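Local structure of NigD-like protein (Bacteroides vulgatus ATCC 8482, 3K6O) at residues A[15-20]-A[58-63]. The protein is of unknown function but belongs to the NigD-like family, with an N-terminal OB domain and a C-terminal beta-sandwich domain. Sequence-based numbering, arbitrary orientation.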
loop_
_atom_site.group_PDB
_atom_site.type_symbol
_atom_site.label_atom_id
_atom_site.label_comp_id
_atom_site.label_asym_id
_atom_site.label_seq_id
_atom_site.Cartn_x
_atom_site.Cartn_y
_atom_site.Cartn_z
ATOM N N VAL A 15 -11.305 5.814 -17.421
ATOM C CA VAL A 15 -10.428 6.380 -16.398
ATOM C C VAL A 15 -9.756 5.207 -15.729
ATOM O O VAL A 15 -10.299 4.107 -15.722
ATOM C CB VAL A 15 -11.191 7.173 -15.299
ATOM C CG1 VAL A 15 -11.891 8.430 -15.873
ATOM C CG2 VAL A 15 -12.181 6.256 -14.562
ATOM N N THR A 16 -8.576 5.450 -15.172
ATOM C CA THR A 16 -7.848 4.446 -14.436
ATOM C C THR A 16 -7.855 4.811 -12.975
ATOM O O THR A 16 -7.478 5.915 -12.623
ATOM C CB THR A 16 -6.402 4.398 -14.896
ATOM O OG1 THR A 16 -6.359 4.142 -16.313
ATOM C CG2 THR A 16 -5.610 3.360 -14.111
ATOM N N ILE A 17 -8.281 3.880 -12.120
ATOM C CA ILE A 17 -8.152 4.054 -10.701
ATOM C C ILE A 17 -6.940 3.225 -10.241
ATOM O O ILE A 17 -7.007 1.984 -10.236
ATOM C CB ILE A 17 -9.422 3.616 -9.932
ATOM C CG1 ILE A 17 -10.683 4.296 -10.490
ATOM C CG2 ILE A 17 -9.260 3.926 -8.444
ATOM C CD1 ILE A 17 -10.623 5.838 -10.525
ATOM N N ALA A 18 -5.860 3.894 -9.822
ATOM C CA ALA A 18 -4.644 3.178 -9.412
ATOM C C ALA A 18 -3.781 3.941 -8.420
ATOM O O ALA A 18 -3.888 5.163 -8.285
ATOM C CB ALA A 18 -3.808 2.757 -10.631
HETATM N N MSE A 19 -2.911 3.194 -7.741
HETATM C CA MSE A 19 -1.927 3.770 -6.840
HETATM C C MSE A 19 -0.894 4.584 -7.611
HETATM O O MSE A 19 -0.642 4.353 -8.808
HETATM C CB MSE A 19 -1.196 2.670 -6.077
HETATM C CG MSE A 19 -2.085 1.783 -5.217
HETATM SE SE MSE A 19 -2.620 2.700 -3.600
HETATM C CE MSE A 19 -1.074 3.470 -2.983
ATOM N N ALA A 20 -0.301 5.545 -6.916
ATOM C CA ALA A 20 0.843 6.242 -7.417
ATOM C C ALA A 20 1.631 6.855 -6.279
ATOM O O ALA A 20 1.135 7.033 -5.174
ATOM C CB ALA A 20 0.410 7.326 -8.436
ATOM N N ARG A 58 1.927 8.985 -1.019
ATOM C CA ARG A 58 1.299 7.936 -1.770
ATOM C C ARG A 58 -0.172 8.296 -1.974
ATOM O O ARG A 58 -0.839 8.733 -1.017
ATOM C CB ARG A 58 1.373 6.672 -0.940
ATOM C CG ARG A 58 0.925 5.442 -1.666
ATOM C CD ARG A 58 2.069 4.582 -2.065
ATOM N NE ARG A 58 1.640 3.251 -2.540
ATOM C CZ ARG A 58 1.823 2.800 -3.783
ATOM N NH1 ARG A 58 2.404 3.556 -4.710
ATOM N NH2 ARG A 58 1.425 1.571 -4.096
ATOM N N ILE A 59 -0.688 8.073 -3.189
ATOM C CA ILE A 59 -2.114 8.293 -3.453
ATOM C C ILE A 59 -2.801 7.099 -4.119
ATOM O O ILE A 59 -2.168 6.292 -4.813
ATOM C CB ILE A 59 -2.334 9.580 -4.316
ATOM C CG1 ILE A 59 -1.827 9.409 -5.757
ATOM C CG2 ILE A 59 -1.635 10.746 -3.656
ATOM C CD1 ILE A 59 -2.163 10.594 -6.693
ATOM N N PHE A 60 -4.115 7.025 -3.933
ATOM C CA PHE A 60 -4.986 6.135 -4.693
ATOM C C PHE A 60 -5.786 7.105 -5.558
ATOM O O PHE A 60 -6.603 7.900 -5.058
ATOM C CB PHE A 60 -5.848 5.324 -3.718
ATOM C CG PHE A 60 -6.658 4.229 -4.345
ATOM C CD1 PHE A 60 -6.091 3.304 -5.205
ATOM C CD2 PHE A 60 -7.990 4.079 -4.016
ATOM C CE1 PHE A 60 -6.864 2.265 -5.755
ATOM C CE2 PHE A 60 -8.762 3.055 -4.559
ATOM C CZ PHE A 60 -8.201 2.145 -5.413
ATOM N N GLY A 61 -5.511 7.088 -6.855
ATOM C CA GLY A 61 -5.953 8.157 -7.719
ATOM C C GLY A 61 -6.811 7.749 -8.886
ATOM O O GLY A 61 -6.916 6.573 -9.206
ATOM N N ASN A 62 -7.430 8.765 -9.494
ATOM C CA ASN A 62 -8.279 8.647 -10.658
ATOM C C ASN A 62 -7.665 9.470 -11.809
ATOM O O ASN A 62 -7.688 10.682 -11.755
ATOM C CB ASN A 62 -9.682 9.176 -10.299
ATOM C CG ASN A 62 -10.651 9.107 -11.442
ATOM O OD1 ASN A 62 -10.267 9.109 -12.616
ATOM N ND2 ASN A 62 -11.931 9.063 -11.112
ATOM N N TYR A 63 -7.139 8.794 -12.828
ATOM C CA TYR A 63 -6.415 9.420 -13.938
ATOM C C TYR A 63 -7.111 9.195 -15.256
ATOM O O TYR A 63 -7.751 8.163 -15.459
ATOM C CB TYR A 63 -4.975 8.859 -14.034
ATOM C CG TYR A 63 -4.384 8.513 -12.692
ATOM C CD1 TYR A 63 -4.143 9.509 -11.746
ATOM C CD2 TYR A 63 -4.100 7.205 -12.351
ATOM C CE1 TYR A 63 -3.631 9.220 -10.483
ATOM C CE2 TYR A 63 -3.571 6.885 -11.064
ATOM C CZ TYR A 63 -3.355 7.911 -10.146
ATOM O OH TYR A 63 -2.864 7.652 -8.900
#
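Strands 16-20 and 58-63 run antiparallel, at 156°, with T16-Y63, A18-G61 and A20-I59 as hydrogen-bonded pairs and I17-N62 and M19-F60 as non-hydrogen-bonded pairs between them. On the face carrying T16, A18 and A20, the ring of Y63 lies along the sheet and reaches over G61. Y63 CG sits beside its own backbone N, at an unusual chi1 of -34°, which carries the ring back over G61 until Y63 OH donates to A18 O at 2.8 Å. That carbonyl oxygen also accepts from G61 N, at 2.9 Å, and its two donors approach from opposite faces of the carbonyl plane. Glycine suits position 61 because a CB there would run into the phenol oxygen of Y63, while the small methyl of A20 fits beside the hydroxyl, its CB 3.3 Å from Y63 OH. The pair belongs to the N-terminal OB domain, a small curled beta barrel, in which strand 75-93 flanks 58-66 on its other edge. On the opposite face of the sheet, I17 places CG2 over the face of the F60 ring, a CH-pi contact 4.1 Å from the centroid. I17 CD1 lies 3.4 Å from N62 CG, and the amide oxygen of N62 is hydrogen-bonded to N80. M19, a selenomethionine, makes an oblique Met-aromatic contact, with SE 3.9 Å from F60 CD1. F215, edge-to-face with F60, and L220 of helix 217-221 add C-terminal residues to this apolar layer. R58 turns its guanidinium beside M19, whose CB lies 3.5 Å from R58 NH2; the same group forms a salt bridge with D36 and hydrogen bonds with N119 and S171. A leucine in place of R58 would probably leave the D36 carboxylate without its mate and the polar side chains of S171 and N119 without this partner.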